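Local coordinates for 2-amino-4-hydroxy-6-hydroxymethyldihydropteridine pyrophosphokinase (Haemophilus influenzae, PDB 1CBK), which probably catalyses the transfer of pyrophosphate from ATP to 6-hydroxymethyl-7,8-dihydropterin, a step on the pathway to folate, at residues V16-A21 / N79-V84; Y54-A59 / R121-V126. One frame throughout, in Å; residues are numbered along the deposited sequence.

Contact 1 (V16-A21 / N79-V84); sequences VEQLHA and NEQGRV
Gln-81 reaches across to Gln-18 and Ala-21 from just beyond the end of helix 67-80, a terminus built as a Schellman motif. Within the motif, Asn-79 O accepts a hydrogen bond from Gly-82 N at 3.0 Å. Gln-81 is the first residue to leave helical geometry. Its CG stands anti to the backbone N (chi1 -162°), and the extended chain beyond carries the amide to the flank of helix 15-27. There the amide lies beside Gln-18 O and the Gln-18 side-chain amide, the two amide planes 28° apart, and Ala-21 CB packs against its end. Which end of the Gln-81 amide is oxygen is doubtful, so the firmer link is a water that donates to Gln-81 O at 2.8 Å and to Gln-18 OE1 at 2.7 Å. Gln-18 bends back at chi2 (-80°), and its NE2 is held by Asn-13 O, which probably helps to hold OE1 toward the water. Gly-82, at positive phi, is the C-prime residue that ends the helix. Arg-83 then forms a salt bridge with Asp-95 of the pterin pocket, and Val-84 N is hydrogen-bonded to Thr-93 OG1.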
loop_
_atom_site.group_PDB
_atom_site.type_symbol
_atom_site.label_atom_id
_atom_site.label_comp_id
_atom_site.label_asym_id
_atom_site.label_seq_id
_atom_site.Cartn_x
_atom_site.Cartn_y
_atom_site.Cartn_z
ATOM N N VAL A 16 8.133 -0.733 22.169
ATOM C CA VAL A 16 7.701 -1.961 22.852
ATOM C C VAL A 16 6.689 -1.643 23.968
ATOM O O VAL A 16 5.702 -2.358 24.126
ATOM C CB VAL A 16 8.910 -2.740 23.422
ATOM C CG1 VAL A 16 8.448 -3.946 24.227
ATOM C CG2 VAL A 16 9.836 -3.188 22.300
ATOM N N GLU A 17 6.937 -0.575 24.733
ATOM C CA GLU A 17 6.031 -0.165 25.795
ATOM C C GLU A 17 4.695 0.334 25.215
ATOM O O GLU A 17 3.621 0.057 25.770
ATOM C CB GLU A 17 6.697 0.912 26.655
ATOM C CG GLU A 17 5.884 1.362 27.862
ATOM C CD GLU A 17 6.618 2.409 28.700
ATOM O OE1 GLU A 17 6.543 3.596 28.361
ATOM O OE2 GLU A 17 7.302 2.058 29.676
ATOM N N GLN A 18 4.751 1.096 24.128
ATOM C CA GLN A 18 3.538 1.572 23.464
ATOM C C GLN A 18 2.640 0.379 23.038
ATOM O O GLN A 18 1.419 0.411 23.199
ATOM C CB GLN A 18 3.898 2.396 22.219
ATOM C CG GLN A 18 4.703 3.651 22.512
ATOM C CD GLN A 18 3.856 4.810 23.000
ATOM O OE1 GLN A 18 2.627 4.784 22.926
ATOM N NE2 GLN A 18 4.524 5.868 23.479
ATOM N N LEU A 19 3.250 -0.657 22.479
ATOM C CA LEU A 19 2.519 -1.856 22.048
ATOM C C LEU A 19 1.937 -2.603 23.247
ATOM O O LEU A 19 0.778 -3.010 23.207
ATOM C CB LEU A 19 3.405 -2.777 21.195
ATOM C CG LEU A 19 3.247 -2.630 19.670
ATOM C CD1 LEU A 19 3.271 -1.196 19.205
ATOM C CD2 LEU A 19 4.290 -3.444 18.964
ATOM N N HIS A 20 2.714 -2.753 24.323
ATOM C CA HIS A 20 2.191 -3.436 25.522
ATOM C C HIS A 20 1.017 -2.645 26.105
ATOM O O HIS A 20 -0.018 -3.216 26.459
ATOM C CB HIS A 20 3.265 -3.626 26.599
ATOM C CG HIS A 20 4.250 -4.712 26.288
ATOM N ND1 HIS A 20 3.868 -5.954 25.842
ATOM C CD2 HIS A 20 5.598 -4.750 26.405
ATOM C CE1 HIS A 20 4.940 -6.721 25.698
ATOM N NE2 HIS A 20 6.001 -6.010 26.034
ATOM N N ALA A 21 1.144 -1.326 26.153
ATOM C CA ALA A 21 0.052 -0.527 26.689
ATOM C C ALA A 21 -1.188 -0.641 25.809
ATOM O O ALA A 21 -2.303 -0.720 26.325
ATOM C CB ALA A 21 0.466 0.941 26.836
ATOM N N ASN A 79 -5.870 7.983 21.403
ATOM C CA ASN A 79 -5.984 9.316 21.997
ATOM C C ASN A 79 -5.566 9.355 23.470
ATOM O O ASN A 79 -4.768 10.199 23.886
ATOM C CB ASN A 79 -7.401 9.854 21.828
ATOM C CG ASN A 79 -7.694 10.286 20.395
ATOM O OD1 ASN A 79 -6.821 10.832 19.716
ATOM N ND2 ASN A 79 -8.926 10.058 19.935
ATOM N N GLU A 80 -6.059 8.399 24.245
ATOM C CA GLU A 80 -5.744 8.329 25.670
ATOM C C GLU A 80 -4.293 7.893 25.909
ATOM O O GLU A 80 -3.738 8.108 26.993
ATOM C CB GLU A 80 -6.759 7.425 26.385
ATOM C CG GLU A 80 -8.217 7.916 26.217
ATOM C CD GLU A 80 -9.220 7.199 27.114
ATOM O OE1 GLU A 80 -8.900 6.116 27.628
ATOM O OE2 GLU A 80 -10.342 7.720 27.300
ATOM N N GLN A 81 -3.663 7.321 24.880
ATOM C CA GLN A 81 -2.273 6.911 24.982
ATOM C C GLN A 81 -1.385 8.050 24.448
ATOM O O GLN A 81 -0.167 7.912 24.309
ATOM C CB GLN A 81 -2.023 5.586 24.225
ATOM C CG GLN A 81 -0.726 4.921 24.656
ATOM C CD GLN A 81 -0.582 3.483 24.208
ATOM O OE1 GLN A 81 0.451 3.095 23.655
ATOM N NE2 GLN A 81 -1.585 2.669 24.496
ATOM N N GLY A 82 -2.009 9.188 24.165
ATOM C CA GLY A 82 -1.279 10.347 23.661
ATOM C C GLY A 82 -0.594 10.182 22.308
ATOM O O GLY A 82 0.529 10.654 22.132
ATOM N N ARG A 83 -1.273 9.577 21.332
ATOM C CA ARG A 83 -0.676 9.367 19.998
ATOM C C ARG A 83 -0.152 10.634 19.331
ATOM O O ARG A 83 -0.883 11.589 19.129
ATOM C CB ARG A 83 -1.653 8.654 19.040
ATOM C CG ARG A 83 -1.130 8.532 17.603
ATOM C CD ARG A 83 -2.121 7.806 16.674
ATOM N NE ARG A 83 -1.560 7.591 15.331
ATOM C CZ ARG A 83 -1.599 8.492 14.348
ATOM N NH1 ARG A 83 -2.193 9.668 14.530
ATOM N NH2 ARG A 83 -1.055 8.219 13.173
ATOM N N VAL A 84 1.105 10.588 18.927
ATOM C CA VAL A 84 1.774 11.689 18.259
ATOM C C VAL A 84 2.393 11.176 16.937
ATOM O O VAL A 84 3.029 10.110 16.923
ATOM C CB VAL A 84 2.928 12.243 19.162
ATOM C CG1 VAL A 84 3.924 13.057 18.349
ATOM C CG2 VAL A 84 2.357 13.065 20.296
HETATM O O HOH W 1 1.184 6.903 22.089
#

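Contact 2 (Y54-A59 / R121-V126); sequences YVNAVA and REFVIV. With ROI (7,8-dihydro-7,7-dimethyl-6-hydroxypterin), chain D.
Strand residues Asn-56 and Val-58 lie over the opening turn of helix 122-131, with CA of Asn-56 6.1 Å from CA of Phe-123 and CA of Val-58 6.9 Å from CA of Val-124. The side chains of Asn-56 and Phe-123 cross at a slant: OD1 of Asn-56 is 3.3 Å from CB of Phe-123, and amide and ring planes are 20° apart. With CG lodged between its backbone N and carbonyl carbon (chi1 49°), Phe-123 carries its ring past the amide to the bound pterin analogue. N3 of the ligand sits 3.3 Å above the centre of that ring, while Arg-121 CB covers the opposite face near the rim. Tyr-54 closes the sandwich from the other side of the pterin, whose C8A lies over the phenol ring. This is the substrate pocket of the HPPK fold, a three-layered alpha-beta-alpha arrangement in which strand 54-63 contributes Tyr-54 and Asn-56 to the pocket. Asn-56 reads the pterin edge with two bonds: ligand N3 donates to OD1 at 3.0 Å and 173°, and ND2 donates to ligand O4 at 2.8 Å. Each end of the amide has a further partner, Ser-43 OG at OD1 and Leu-8 O at ND2, which fixes its rotation. Arg-121 lays a guanidinium face toward methyl C16 of the ligand, and it forms a salt bridge with Asp-117 of the second subunit. Further along the strand, a water donates to Ala-57 O and Phe-123 O, and CG2 of Val-58 packs 3.6 Å from Val-124 O.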
loop_
_atom_site.group_PDB
_atom_site.type_symbol
_atom_site.label_atom_id
_atom_site.label_comp_id
_atom_site.label_asym_id
_atom_site.label_seq_id
_atom_site.Cartn_x
_atom_site.Cartn_y
_atom_site.Cartn_z
ATOM N N TYR A 54 10.689 0.366 13.261
ATOM C CA TYR A 54 9.415 0.165 13.934
ATOM C C TYR A 54 9.357 -1.133 14.683
ATOM O O TYR A 54 10.170 -2.031 14.434
ATOM C CB TYR A 54 8.289 0.139 12.903
ATOM C CG TYR A 54 7.875 1.498 12.413
ATOM C CD1 TYR A 54 8.661 2.211 11.490
ATOM C CD2 TYR A 54 6.698 2.073 12.868
ATOM C CE1 TYR A 54 8.250 3.483 11.037
ATOM C CE2 TYR A 54 6.287 3.333 12.426
ATOM C CZ TYR A 54 7.055 4.027 11.517
ATOM O OH TYR A 54 6.608 5.248 11.117
ATOM N N VAL A 55 8.438 -1.207 15.649
ATOM C CA VAL A 55 8.165 -2.457 16.374
ATOM C C VAL A 55 6.697 -2.733 15.952
ATOM O O VAL A 55 5.834 -1.838 16.047
ATOM C CB VAL A 55 8.342 -2.362 17.909
ATOM C CG1 VAL A 55 8.011 -3.721 18.561
ATOM C CG2 VAL A 55 9.787 -2.012 18.244
ATOM N N ASN A 56 6.473 -3.922 15.385
ATOM C CA ASN A 56 5.179 -4.329 14.859
ATOM C C ASN A 56 4.633 -5.631 15.421
ATOM O O ASN A 56 5.386 -6.511 15.806
ATOM C CB ASN A 56 5.265 -4.494 13.329
ATOM C CG ASN A 56 5.341 -3.168 12.597
ATOM O OD1 ASN A 56 6.395 -2.785 12.102
ATOM N ND2 ASN A 56 4.218 -2.487 12.488
ATOM N N ALA A 57 3.310 -5.751 15.435
ATOM C CA ALA A 57 2.656 -6.957 15.911
ATOM C C ALA A 57 1.248 -6.965 15.344
ATOM O O ALA A 57 0.796 -5.981 14.738
ATOM C CB ALA A 57 2.616 -7.012 17.459
ATOM N N VAL A 58 0.587 -8.108 15.500
ATOM C CA VAL A 58 -0.796 -8.304 15.050
ATOM C C VAL A 58 -1.466 -9.046 16.198
ATOM O O VAL A 58 -0.905 -10.018 16.723
ATOM C CB VAL A 58 -0.909 -9.178 13.729
ATOM C CG1 VAL A 58 -2.394 -9.423 13.376
ATOM C CG2 VAL A 58 -0.243 -8.461 12.533
ATOM N N ALA A 59 -2.636 -8.564 16.598
ATOM C CA ALA A 59 -3.413 -9.173 17.675
ATOM C C ALA A 59 -4.719 -9.764 17.132
ATOM O O ALA A 59 -5.321 -9.222 16.192
ATOM C CB ALA A 59 -3.722 -8.120 18.756
ATOM N N ARG A 121 2.764 -5.625 3.004
ATOM C CA ARG A 121 3.683 -5.204 4.055
ATOM C C ARG A 121 4.191 -6.390 4.846
ATOM O O ARG A 121 3.412 -7.095 5.484
ATOM C CB ARG A 121 2.980 -4.217 4.990
ATOM C CG ARG A 121 2.702 -2.879 4.338
ATOM C CD ARG A 121 1.939 -1.942 5.268
ATOM N NE ARG A 121 1.629 -0.684 4.606
ATOM C CZ ARG A 121 1.233 0.417 5.227
ATOM N NH1 ARG A 121 1.113 0.429 6.548
ATOM N NH2 ARG A 121 0.965 1.517 4.534
ATOM N N GLU A 122 5.506 -6.567 4.865
ATOM C CA GLU A 122 6.115 -7.666 5.590
ATOM C C GLU A 122 5.796 -7.667 7.088
ATOM O O GLU A 122 5.680 -8.735 7.699
ATOM C CB GLU A 122 7.636 -7.636 5.419
ATOM C CG GLU A 122 8.306 -6.383 6.014
ATOM C CD GLU A 122 9.821 -6.392 5.853
ATOM O OE1 GLU A 122 10.387 -7.400 5.367
ATOM O OE2 GLU A 122 10.455 -5.386 6.220
ATOM N N PHE A 123 5.715 -6.474 7.672
ATOM C CA PHE A 123 5.466 -6.328 9.102
ATOM C C PHE A 123 4.010 -6.507 9.501
ATOM O O PHE A 123 3.641 -6.283 10.656
ATOM C CB PHE A 123 6.028 -4.991 9.612
ATOM C CG PHE A 123 5.644 -3.810 8.779
ATOM C CD1 PHE A 123 4.460 -3.127 9.019
ATOM C CD2 PHE A 123 6.489 -3.356 7.775
ATOM C CE1 PHE A 123 4.112 -2.011 8.271
ATOM C CE2 PHE A 123 6.156 -2.237 7.016
ATOM C CZ PHE A 123 4.969 -1.563 7.263
ATOM N N VAL A 124 3.177 -6.825 8.517
ATOM C CA VAL A 124 1.776 -7.082 8.728
ATOM C C VAL A 124 1.542 -8.578 8.459
ATOM O O VAL A 124 1.010 -9.306 9.315
ATOM C CB VAL A 124 0.906 -6.280 7.758
ATOM C CG1 VAL A 124 -0.535 -6.812 7.776
ATOM C CG2 VAL A 124 0.898 -4.820 8.126
ATOM N N ILE A 125 1.983 -9.050 7.287
ATOM C CA ILE A 125 1.747 -10.443 6.891
ATOM C C ILE A 125 2.521 -11.507 7.639
ATOM O O ILE A 125 1.970 -12.582 7.918
ATOM C CB ILE A 125 1.890 -10.640 5.362
ATOM C CG1 ILE A 125 0.819 -9.819 4.629
ATOM C CG2 ILE A 125 1.830 -12.151 4.965
ATOM C CD1 ILE A 125 -0.626 -10.253 4.885
ATOM N N VAL A 126 3.778 -11.235 7.978
ATOM C CA VAL A 126 4.567 -12.225 8.706
ATOM C C VAL A 126 3.962 -12.501 10.098
ATOM O O VAL A 126 3.834 -13.677 10.497
ATOM C CB VAL A 126 6.064 -11.847 8.756
ATOM C CG1 VAL A 126 6.811 -12.671 9.789
ATOM C CG2 VAL A 126 6.667 -12.009 7.365
HETATM N N1 ROI D . 7.090 1.116 8.691
HETATM C C2 ROI D . 7.172 -0.015 9.474
HETATM N N2 ROI D . 8.282 -0.790 9.346
HETATM N N3 ROI D . 6.205 -0.378 10.351
HETATM C C4 ROI D . 5.075 0.345 10.507
HETATM O O4 ROI D . 4.201 0.045 11.337
HETATM C C4A ROI D . 4.893 1.509 9.690
HETATM N N5 ROI D . 3.810 2.222 9.794
HETATM C C6 ROI D . 3.566 3.356 9.048
HETATM C C7 ROI D . 4.545 3.719 7.899
HETATM C C16 ROI D . 3.977 3.237 6.508
HETATM C C15 ROI D . 4.860 5.221 7.901
HETATM N N8 ROI D . 5.847 2.992 8.006
HETATM C C8A ROI D . 5.994 1.852 8.775
HETATM O O9 ROI D . 2.522 4.010 9.369
HETATM O O HOH W 2 1.809 -4.951 12.023
#

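Overall arrangement
Contact 2 is buried near the middle of the chain, whereas contact 1 lies at the surface, their centres about 16 Å apart. They share no helix or strand, yet meet through helix 15-27: Leu-19, whose side chain points away from segment 79-84, brings CD2 to 3.7 Å from Val-55 O on strand 54-63. That strand thus has helix 15-27 packed on one side and helix 122-131 on the other. Chemistry follows position. In contact 1 a few polar groups between a helix flank and a helix end are joined through water, while in contact 2 an asparagine and two aromatic rings enclose a ligand. Both contain a water bridge, but only contact 2 contributes side chains to the pterin pocket.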